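PDB 3CBW: YdhT protein from Bacillus subtilis, which catalyses the endo hydrolysis of beta-1,4-linked mannan, galactomannan and glucomannan, and so takes part in the degradation of glucomannan. Local coordinates for residues Y208-M211 and T212-G216; I197-Y200 and K201-Y204; A31-P34 and N35-E38; I291-I294 and K295-P299. The protein carries 3 engineered substitutions. One frame throughout, in Å; residues are numbered along the deposited sequence.

All four contacts are local, between neighbouring turns of one continuous piece of chain, and they follow one another without nesting or crossing. None closes a long loop. Contact 3 comes first, where helix 21-32 runs out into the loop before strand 41-49. Contacts 2 and 1 follow on helix 194-214, with centres about 16 Å apart. Contact 2 lies in the body of the helix and contact 1 at its C-terminal end, before strand 220-224. Contact 4 lies at the C-terminal part of helix 287-297, before strand 301-306. It returns to contact 3, where Pro34 CB lies 4.2 Å from Pro299 O. Contacts 1 and 4 lie on opposite sides of the chain's centre.

Contact 1 (Y208-M211 and T212-G216); sequences YHYM and TDTRG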
loop_
_atom_site.group_PDB
_atom_site.type_symbol
_atom_site.label_atom_id
_atom_site.label_comp_id
_atom_site.label_asym_id
_atom_site.label_seq_id
_atom_site.Cartn_x
_atom_site.Cartn_y
_atom_site.Cartn_z
ATOM N N TYR A 208 -9.187 7.474 8.206
ATOM C CA TYR A 208 -10.314 6.676 7.715
ATOM C C TYR A 208 -11.601 7.517 7.717
ATOM O O TYR A 208 -12.334 7.544 6.724
ATOM C CB TYR A 208 -10.494 5.384 8.532
ATOM C CG TYR A 208 -11.687 4.591 8.047
ATOM C CD1 TYR A 208 -11.557 3.627 7.047
ATOM C CD2 TYR A 208 -12.971 4.847 8.552
ATOM C CE1 TYR A 208 -12.663 2.918 6.581
ATOM C CE2 TYR A 208 -14.086 4.156 8.075
ATOM C CZ TYR A 208 -13.916 3.184 7.100
ATOM O OH TYR A 208 -15.008 2.486 6.615
ATOM N N HIS A 209 -11.873 8.205 8.824
ATOM C CA HIS A 209 -13.099 8.998 8.927
ATOM C C HIS A 209 -13.079 10.215 8.032
ATOM O O HIS A 209 -14.116 10.566 7.462
ATOM C CB HIS A 209 -13.376 9.377 10.379
ATOM C CG HIS A 209 -13.750 8.205 11.213
ATOM N ND1 HIS A 209 -13.191 7.947 12.447
ATOM C CD2 HIS A 209 -14.613 7.194 10.968
ATOM C CE1 HIS A 209 -13.705 6.830 12.930
ATOM N NE2 HIS A 209 -14.572 6.353 12.053
ATOM N N TYR A 210 -11.923 10.844 7.867
ATOM C CA TYR A 210 -11.836 11.978 6.968
ATOM C C TYR A 210 -12.167 11.531 5.545
ATOM O O TYR A 210 -12.974 12.155 4.850
ATOM C CB TYR A 210 -10.437 12.593 7.014
ATOM C CG TYR A 210 -10.352 13.932 6.328
ATOM C CD1 TYR A 210 -10.455 15.107 7.068
ATOM C CD2 TYR A 210 -10.172 14.035 4.946
ATOM C CE1 TYR A 210 -10.384 16.350 6.468
ATOM C CE2 TYR A 210 -10.100 15.290 4.320
ATOM C CZ TYR A 210 -10.211 16.445 5.101
ATOM O OH TYR A 210 -10.142 17.705 4.546
ATOM N N MET A 211 -11.528 10.455 5.089
ATOM C CA MET A 211 -11.719 10.017 3.708
ATOM C C MET A 211 -13.114 9.452 3.474
ATOM O O MET A 211 -13.744 9.749 2.468
ATOM C CB MET A 211 -10.661 8.980 3.323
ATOM C CG MET A 211 -9.223 9.514 3.300
ATOM S SD MET A 211 -8.906 11.039 2.252
ATOM C CE MET A 211 -7.322 11.574 3.041
ATOM N N THR A 212 -13.583 8.621 4.395
ATOM C CA THR A 212 -14.823 7.882 4.205
ATOM C C THR A 212 -16.043 8.750 4.508
ATOM O O THR A 212 -16.984 8.802 3.715
ATOM C CB THR A 212 -14.814 6.612 5.078
ATOM O OG1 THR A 212 -13.636 5.856 4.780
ATOM C CG2 THR A 212 -16.039 5.760 4.836
ATOM N N ASP A 213 -16.024 9.434 5.649
ATOM C CA ASP A 213 -17.216 10.157 6.093
ATOM C C ASP A 213 -17.184 11.614 5.653
ATOM O O ASP A 213 -18.074 12.051 4.928
ATOM C CB ASP A 213 -17.376 10.005 7.602
ATOM C CG ASP A 213 -17.612 8.565 8.005
ATOM O OD1 ASP A 213 -18.282 7.831 7.240
ATOM O OD2 ASP A 213 -17.128 8.168 9.081
ATOM N N THR A 214 -16.158 12.360 6.029
ATOM C CA THR A 214 -16.079 13.775 5.633
ATOM C C THR A 214 -16.085 13.925 4.119
ATOM O O THR A 214 -16.758 14.816 3.580
ATOM C CB THR A 214 -14.830 14.447 6.235
ATOM O OG1 THR A 214 -14.828 14.252 7.653
ATOM C CG2 THR A 214 -14.771 15.950 5.911
ATOM N N ARG A 215 -15.363 13.044 3.431
ATOM C CA ARG A 215 -15.150 13.197 2.003
ATOM C C ARG A 215 -15.913 12.201 1.135
ATOM O O ARG A 215 -15.886 12.297 -0.094
ATOM C CB ARG A 215 -13.652 13.203 1.695
ATOM C CG ARG A 215 -12.913 14.370 2.377
ATOM C CD ARG A 215 -13.396 15.763 1.873
ATOM N NE ARG A 215 -13.274 15.795 0.421
ATOM C CZ ARG A 215 -12.339 16.453 -0.263
ATOM N NH1 ARG A 215 -11.465 17.247 0.337
ATOM N NH2 ARG A 215 -12.288 16.322 -1.572
ATOM N N GLY A 216 -16.606 11.253 1.762
ATOM C CA GLY A 216 -17.486 10.330 1.045
ATOM C C GLY A 216 -16.796 9.444 0.024
ATOM O O GLY A 216 -17.401 9.031 -0.966
HETATM O O HOH W 1 -11.724 18.608 2.673
#
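Thr212 OG1 lies over the centre of one face of the Tyr208 ring, 3.4 Å above its plane. Thr212 CB adds a CH-pi contact on this ring, 4.2 Å from the centroid. His209 CD2 lies in plane at the ring's edge. Tyr208 CG is anti to the backbone N (chi1 178°), which brings the ring beside its own carbonyl and Thr212. The His209 ring and the Asp213 carboxylate run side by side with planes 16° apart, and CD2 meets OD2 at 3.3 Å. Arg215 CG touches Tyr210 CE2 at 3.5 Å. Tyr210 OH lies off the guanidinium edge of Arg215, and water 1 bridges it to NH1. NH2 forms a salt bridge with Asp157.

Tyr208 O is gripped twice: Thr212 N and Thr212 OG1, each at 2.9 Å, approach from opposite faces of its plane. A serine in place of Tyr208 would probably open a gap beside Trp222 and strip Thr212 of the aromatic face that covers it.

His209 O accepts Asp213 N in an alpha-type bond and Thr214 N, five residues on, at 3.1 Å, as in a pi-type turn. The last turn of helix 194-214 thus widens before Gly216, with positive phi, ahead of barrel strand 220-224.

Contact 2 (I197-Y200 and K201-Y204); sequences ISLY and KQLY
Gln202 lies back along the turn before it and meets Ser198. The pair sits on helix 194-214, one of the outer helices of the TIM-barrel fold of family 26. Gln202 CB is 3.4 Å from Leu199 O. With chi1 at -68°, CG stands beside the backbone N and comes to 3.3 Å from Ser198 O. CD continues past the same oxygen. At the tip, NE2 donates to Ser198 OG at 3.1 Å, with OG almost exactly in the amide plane. The N-H...O angle of 139° shows that this bond is bent. NE2 also makes a weak bond to Ser198 O, whose main donor is Gln202 N. The same NE2 passes Leu199 CD2, so the amide end is flanked by a methyl group as well as a hydroxyl.

Lys201 runs extended beside Ile197. Its CE rests on Ile197 CG2 at 3.8 Å. The main-chain bonds are those of a regular alpha helix.

Leu199 and Leu203 pack on Tyr134 of helix 131-138, whereas Tyr200 and Tyr204 meet loops. Tyr200 meets Phe236 edge-to-face, and its side chain is about 7 Å from that of His175, which by similarity keeps the catalytic nucleophile in position. Tyr200 OH bonds to Leu174 O, and Tyr204 OH to Tyr242 O, so each phenol has its own main-chain partner. Between themselves the two tyrosines lie side by side. Tyr200 CE2 touches Tyr204 CB, and Tyr200 OH lies at the edge of the Tyr204 ring, 3.5 Å from CD1.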
loop_
_atom_site.group_PDB
_atom_site.type_symbol
_atom_site.label_atom_id
_atom_site.label_comp_id
_atom_site.label_asym_id
_atom_site.label_seq_id
_atom_site.Cartn_x
_atom_site.Cartn_y
_atom_site.Cartn_z
ATOM N N ILE A 197 1.248 3.509 20.426
ATOM C CA ILE A 197 0.388 2.537 19.762
ATOM C C ILE A 197 -1.060 3.054 19.742
ATOM O O ILE A 197 -1.729 3.009 18.700
ATOM C CB ILE A 197 0.512 1.152 20.446
ATOM C CG1 ILE A 197 1.887 0.543 20.147
ATOM C CG2 ILE A 197 -0.631 0.210 20.041
ATOM C CD1 ILE A 197 2.294 -0.586 21.082
ATOM N N SER A 198 -1.536 3.577 20.876
ATOM C CA SER A 198 -2.890 4.126 20.954
ATOM C C SER A 198 -3.071 5.321 20.022
ATOM O O SER A 198 -4.082 5.435 19.304
ATOM C CB SER A 198 -3.206 4.540 22.388
ATOM O OG SER A 198 -4.491 5.126 22.439
ATOM N N LEU A 199 -2.092 6.221 20.037
ATOM C CA LEU A 199 -2.150 7.408 19.195
ATOM C C LEU A 199 -2.118 7.061 17.704
ATOM O O LEU A 199 -2.810 7.699 16.899
ATOM C CB LEU A 199 -1.023 8.382 19.551
ATOM C CG LEU A 199 -1.073 8.975 20.968
ATOM C CD1 LEU A 199 0.217 9.752 21.255
ATOM C CD2 LEU A 199 -2.301 9.866 21.180
ATOM N N TYR A 200 -1.320 6.062 17.334
ATOM C CA TYR A 200 -1.304 5.618 15.955
ATOM C C TYR A 200 -2.701 5.169 15.516
ATOM O O TYR A 200 -3.180 5.541 14.430
ATOM C CB TYR A 200 -0.311 4.474 15.728
ATOM C CG TYR A 200 -0.457 3.955 14.313
ATOM C CD1 TYR A 200 0.224 4.568 13.268
ATOM C CD2 TYR A 200 -1.337 2.909 14.010
ATOM C CE1 TYR A 200 0.059 4.144 11.950
ATOM C CE2 TYR A 200 -1.506 2.487 12.706
ATOM C CZ TYR A 200 -0.808 3.107 11.681
ATOM O OH TYR A 200 -0.985 2.658 10.395
ATOM N N LYS A 201 -3.339 4.338 16.335
ATOM C CA LYS A 201 -4.670 3.854 15.995
ATOM C C LYS A 201 -5.629 5.020 15.816
ATOM O O LYS A 201 -6.438 5.014 14.887
ATOM C CB LYS A 201 -5.192 2.860 17.028
ATOM C CG LYS A 201 -4.427 1.557 17.067
ATOM C CD LYS A 201 -4.973 0.694 18.172
ATOM C CE LYS A 201 -4.050 -0.434 18.507
ATOM N NZ LYS A 201 -4.444 -1.016 19.813
ATOM N N GLN A 202 -5.530 6.020 16.688
ATOM C CA GLN A 202 -6.347 7.224 16.567
ATOM C C GLN A 202 -6.085 7.956 15.259
ATOM O O GLN A 202 -7.020 8.417 14.606
ATOM C CB GLN A 202 -6.099 8.137 17.758
ATOM C CG GLN A 202 -6.622 7.565 19.057
ATOM C CD GLN A 202 -6.237 8.409 20.255
ATOM O OE1 GLN A 202 -6.511 9.602 20.291
ATOM N NE2 GLN A 202 -5.585 7.792 21.236
ATOM N N LEU A 203 -4.821 8.042 14.857
ATOM C CA LEU A 203 -4.468 8.722 13.618
ATOM C C LEU A 203 -4.990 7.977 12.388
ATOM O O LEU A 203 -5.518 8.591 11.456
ATOM C CB LEU A 203 -2.950 8.917 13.541
ATOM C CG LEU A 203 -2.427 9.660 12.305
ATOM C CD1 LEU A 203 -2.944 11.101 12.231
ATOM C CD2 LEU A 203 -0.907 9.645 12.297
ATOM N N TYR A 204 -4.850 6.657 12.388
ATOM C CA TYR A 204 -5.358 5.865 11.288
ATOM C C TYR A 204 -6.875 6.063 11.180
ATOM O O TYR A 204 -7.402 6.298 10.084
ATOM C CB TYR A 204 -4.996 4.401 11.494
ATOM C CG TYR A 204 -5.366 3.523 10.330
ATOM C CD1 TYR A 204 -4.392 2.971 9.501
ATOM C CD2 TYR A 204 -6.703 3.221 10.078
ATOM C CE1 TYR A 204 -4.763 2.140 8.433
ATOM C CE2 TYR A 204 -7.073 2.430 9.039
ATOM C CZ TYR A 204 -6.118 1.899 8.217
ATOM O OH TYR A 204 -6.554 1.073 7.217
#

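Contact 3 (A31-P34 and N35-E38); sequences AHLP and NRTE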
loop_
_atom_site.group_PDB
_atom_site.type_symbol
_atom_site.label_atom_id
_atom_site.label_comp_id
_atom_site.label_asym_id
_atom_site.label_seq_id
_atom_site.Cartn_x
_atom_site.Cartn_y
_atom_site.Cartn_z
ATOM N N ALA A 31 -10.174 -11.329 -2.245
ATOM C CA ALA A 31 -10.157 -12.141 -1.047
ATOM C C ALA A 31 -10.190 -13.629 -1.366
ATOM O O ALA A 31 -9.687 -14.452 -0.593
ATOM C CB ALA A 31 -11.322 -11.786 -0.163
ATOM N N HIS A 32 -10.781 -13.975 -2.506
ATOM C CA HIS A 32 -10.923 -15.383 -2.886
ATOM C C HIS A 32 -9.764 -15.954 -3.704
ATOM O O HIS A 32 -9.761 -17.155 -4.012
ATOM C CB HIS A 32 -12.237 -15.606 -3.636
ATOM C CG HIS A 32 -13.442 -15.611 -2.753
ATOM N ND1 HIS A 32 -14.052 -14.458 -2.316
ATOM C CD2 HIS A 32 -14.167 -16.638 -2.250
ATOM C CE1 HIS A 32 -15.096 -14.773 -1.569
ATOM N NE2 HIS A 32 -15.188 -16.091 -1.516
ATOM N N LEU A 33 -8.774 -15.134 -4.051
ATOM C CA LEU A 33 -7.670 -15.619 -4.880
ATOM C C LEU A 33 -6.952 -16.863 -4.331
ATOM O O LEU A 33 -6.622 -17.750 -5.118
ATOM C CB LEU A 33 -6.664 -14.500 -5.170
ATOM C CG LEU A 33 -7.180 -13.417 -6.129
ATOM C CD1 LEU A 33 -6.236 -12.234 -6.137
ATOM C CD2 LEU A 33 -7.380 -13.960 -7.560
ATOM N N PRO A 34 -6.691 -16.942 -3.005
ATOM C CA PRO A 34 -5.950 -18.128 -2.529
ATOM C C PRO A 34 -6.684 -19.465 -2.667
ATOM O O PRO A 34 -6.079 -20.513 -2.441
ATOM C CB PRO A 34 -5.696 -17.804 -1.051
ATOM C CG PRO A 34 -5.765 -16.294 -0.981
ATOM C CD PRO A 34 -6.911 -15.987 -1.902
ATOM N N ASN A 35 -7.961 -19.441 -3.036
ATOM C CA ASN A 35 -8.695 -20.683 -3.312
ATOM C C ASN A 35 -8.406 -21.263 -4.693
ATOM O O ASN A 35 -8.777 -22.402 -4.978
ATOM C CB ASN A 35 -10.194 -20.458 -3.152
ATOM C CG ASN A 35 -10.574 -20.025 -1.751
ATOM O OD1 ASN A 35 -9.903 -20.359 -0.775
ATOM N ND2 ASN A 35 -11.660 -19.277 -1.645
ATOM N N ARG A 36 -7.753 -20.487 -5.551
ATOM C CA ARG A 36 -7.414 -20.935 -6.897
ATOM C C ARG A 36 -6.212 -21.860 -6.870
ATOM O O ARG A 36 -5.489 -21.918 -5.873
ATOM C CB ARG A 36 -7.094 -19.740 -7.796
ATOM C CG ARG A 36 -8.255 -18.805 -8.046
ATOM C CD ARG A 36 -7.762 -17.613 -8.826
ATOM N NE ARG A 36 -8.876 -16.863 -9.397
ATOM C CZ ARG A 36 -8.751 -16.011 -10.407
ATOM N NH1 ARG A 36 -7.554 -15.762 -10.933
ATOM N NH2 ARG A 36 -9.827 -15.391 -10.883
ATOM N N THR A 37 -5.990 -22.542 -7.990
ATOM C CA THR A 37 -4.813 -23.394 -8.156
ATOM C C THR A 37 -3.696 -22.692 -8.928
ATOM O O THR A 37 -2.554 -23.160 -8.934
ATOM C CB THR A 37 -5.171 -24.713 -8.875
ATOM O OG1 THR A 37 -5.781 -24.421 -10.138
ATOM C CG2 THR A 37 -6.120 -25.532 -8.032
ATOM N N GLU A 38 -4.033 -21.591 -9.598
ATOM C CA GLU A 38 -3.068 -20.789 -10.345
ATOM C C GLU A 38 -3.607 -19.370 -10.402
ATOM O O GLU A 38 -4.741 -19.142 -9.977
ATOM C CB GLU A 38 -2.861 -21.357 -11.758
ATOM C CG GLU A 38 -4.066 -21.272 -12.682
ATOM C CD GLU A 38 -3.801 -21.943 -14.015
ATOM O OE1 GLU A 38 -3.642 -21.228 -15.031
ATOM O OE2 GLU A 38 -3.726 -23.192 -14.041
HETATM O O HOH W 2 -10.836 -17.118 -6.670
#
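Leu33 CD2 covers one face of the Arg36 guanidinium, 3.6 Å above its plane and offset toward the rim. CD2 is nearest to Arg36 NE, at 3.7 Å, with CZ and NH1 scarcely farther. The two side chains lie side by side and point the same way. Arg36 is extended from CG to NE (chi2 174°, chi3 165°), which carries its flat end out as far as the leucine methyl.

The backbone brings these residues together. Arg36 N bonds to Leu33 O at 3.0 Å, and Asn35 N bonds to His32 O at 3.1 Å. Both are i to i+3 bonds, and both donors stand above the carbonyl plane. They form a short 3-10 turn that follows helix 21-32 and leads toward strand 41-49 of the TIM barrel. Asn35 CB lies 3.4 Å from His32 O. Its ND2 is 3.7 Å from His32 CD2, with the amide and ring planes 76° apart.

Most of the polar ends bond to residues near the C terminus: Arg36 NH2 to Pro342 O and Thr341 OG1, Asn35 ND2 to Val344 O, and His32 NE2 to Glu345 OE1. Two bonds stay closer along the chain, Arg36 NH1 to Asn39 O and His32 ND1 to Asn28 O.

A leucine at Arg36 has no side-chain N-H to give, so Pro342 O, Thr341 OG1 and Asn39 O would lose this donor and the C-terminal residues would probably be held less firmly. The guanidinium meets an apolar methyl on one face and is polar at its rim, so its N-H groups remain available to the oxygens around it.

Contact 4 (I291-I294 and K295-P299); sequences INAI and KQKYP
The side-chain hydrogen bond joins two amides. Gln296 NE2 donates to Asn292 OD1 at 2.8 Å, with OD1 close to the glutamine amide plane and an N-H...O angle of 159°. The two amide planes are 79° apart. Asn292 CG stands anti to the backbone N (chi1 -177°), which turns the carboxamide toward the next turn. Tyr256 OH also bonds to OD1, so this oxygen has two partners.

Backbone bonds change character along the piece. Lys295 N and Gln296 N make regular helical bonds to Ile291 O and Asn292 O. Ala293 O then takes Lys297 N at 2.7 Å and, weakly, Tyr298 N. Tyr298 N also bonds to Ile294 O at 3.0 Å, from above the carbonyl plane. Pro299 follows and has no N-H to give.

Apolar contacts gather at Tyr298. Its CE2 touches Ala293 CB at 3.8 Å, and CD2 lies 4.2 Å from Ile294 CG1. Lys297 CB covers the centre of one ring face. Phe273 meets the ring edge-to-face, and Tyr298 OH bonds to Ala255 O and Ile258 N.

The charge of Lys295 has its partners outside the contact, in a salt bridge with Asp325 and a cation-pi contact with Trp327.

These contacts lie at the C-terminal part of helix 287-297, before strand 301-306. The helix belongs to the beta-alpha-beta crossover between the parallel strands 271-278 and 301-306, the repeating element of a TIM barrel.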
loop_
_atom_site.group_PDB
_atom_site.type_symbol
_atom_site.label_atom_id
_atom_site.label_comp_id
_atom_site.label_asym_id
_atom_site.label_seq_id
_atom_site.Cartn_x
_atom_site.Cartn_y
_atom_site.Cartn_z
ATOM N N ILE A 291 8.852 -15.818 -5.153
ATOM C CA ILE A 291 7.618 -16.508 -5.528
ATOM C C ILE A 291 7.596 -17.951 -5.011
ATOM O O ILE A 291 6.544 -18.447 -4.614
ATOM C CB ILE A 291 7.264 -16.403 -7.051
ATOM C CG1 ILE A 291 5.824 -16.861 -7.315
ATOM C CG2 ILE A 291 8.255 -17.164 -7.916
ATOM C CD1 ILE A 291 4.752 -16.004 -6.684
ATOM N N ASN A 292 8.748 -18.618 -4.991
ATOM C CA ASN A 292 8.801 -19.945 -4.414
ATOM C C ASN A 292 8.470 -19.924 -2.922
ATOM O O ASN A 292 7.744 -20.780 -2.432
ATOM C CB ASN A 292 10.159 -20.593 -4.638
ATOM C CG ASN A 292 10.203 -22.004 -4.105
ATOM O OD1 ASN A 292 10.707 -22.257 -3.012
ATOM N ND2 ASN A 292 9.605 -22.928 -4.849
ATOM N N ALA A 293 9.021 -18.950 -2.201
ATOM C CA ALA A 293 8.716 -18.778 -0.776
ATOM C C ALA A 293 7.230 -18.516 -0.545
ATOM O O ALA A 293 6.640 -19.033 0.405
ATOM C CB ALA A 293 9.565 -17.679 -0.164
ATOM N N ILE A 294 6.613 -17.727 -1.420
ATOM C CA ILE A 294 5.163 -17.538 -1.318
ATOM C C ILE A 294 4.430 -18.877 -1.396
ATOM O O ILE A 294 3.569 -19.170 -0.559
ATOM C CB ILE A 294 4.636 -16.536 -2.370
ATOM C CG1 ILE A 294 5.020 -15.114 -1.963
ATOM C CG2 ILE A 294 3.136 -16.640 -2.504
ATOM C CD1 ILE A 294 4.855 -14.075 -3.057
ATOM N N LYS A 295 4.798 -19.695 -2.377
ATOM C CA LYS A 295 4.133 -20.983 -2.549
ATOM C C LYS A 295 4.328 -21.891 -1.338
ATOM O O LYS A 295 3.401 -22.585 -0.908
ATOM C CB LYS A 295 4.647 -21.689 -3.791
ATOM C CG LYS A 295 4.327 -20.990 -5.072
ATOM C CD LYS A 295 4.721 -21.884 -6.203
ATOM C CE LYS A 295 4.608 -21.154 -7.495
ATOM N NZ LYS A 295 4.450 -22.080 -8.652
ATOM N N GLN A 296 5.533 -21.893 -0.777
ATOM C CA GLN A 296 5.856 -22.808 0.324
ATOM C C GLN A 296 5.490 -22.289 1.713
ATOM O O GLN A 296 5.145 -23.077 2.602
ATOM C CB GLN A 296 7.354 -23.126 0.319
ATOM C CG GLN A 296 7.842 -23.887 -0.900
ATOM C CD GLN A 296 9.072 -24.709 -0.590
ATOM O OE1 GLN A 296 9.039 -25.580 0.284
ATOM N NE2 GLN A 296 10.170 -24.430 -1.284
ATOM N N LYS A 297 5.610 -20.977 1.910
ATOM C CA LYS A 297 5.582 -20.352 3.245
ATOM C C LYS A 297 4.414 -19.374 3.423
ATOM O O LYS A 297 3.932 -19.191 4.528
ATOM C CB LYS A 297 6.878 -19.559 3.519
ATOM C CG LYS A 297 8.217 -20.277 3.252
ATOM C CD LYS A 297 8.452 -21.479 4.155
ATOM C CE LYS A 297 8.681 -21.087 5.606
ATOM N NZ LYS A 297 8.903 -22.328 6.401
ATOM N N TYR A 298 3.991 -18.709 2.347
ATOM C CA TYR A 298 3.015 -17.612 2.465
ATOM C C TYR A 298 1.870 -17.770 1.455
ATOM O O TYR A 298 1.564 -16.843 0.706
ATOM C CB TYR A 298 3.704 -16.235 2.289
ATOM C CG TYR A 298 5.111 -16.126 2.854
ATOM C CD1 TYR A 298 5.359 -16.179 4.232
ATOM C CD2 TYR A 298 6.201 -15.948 2.005
ATOM C CE1 TYR A 298 6.664 -16.070 4.737
ATOM C CE2 TYR A 298 7.500 -15.839 2.501
ATOM C CZ TYR A 298 7.722 -15.914 3.861
ATOM O OH TYR A 298 9.015 -15.813 4.352
ATOM N N PRO A 299 1.207 -18.937 1.429
ATOM C CA PRO A 299 0.275 -19.188 0.335
ATOM C C PRO A 299 -0.960 -18.278 0.276
ATOM O O PRO A 299 -1.551 -18.134 -0.797
ATOM C CB PRO A 299 -0.124 -20.660 0.539
ATOM C CG PRO A 299 0.069 -20.875 1.999
ATOM C CD PRO A 299 1.300 -20.098 2.333
#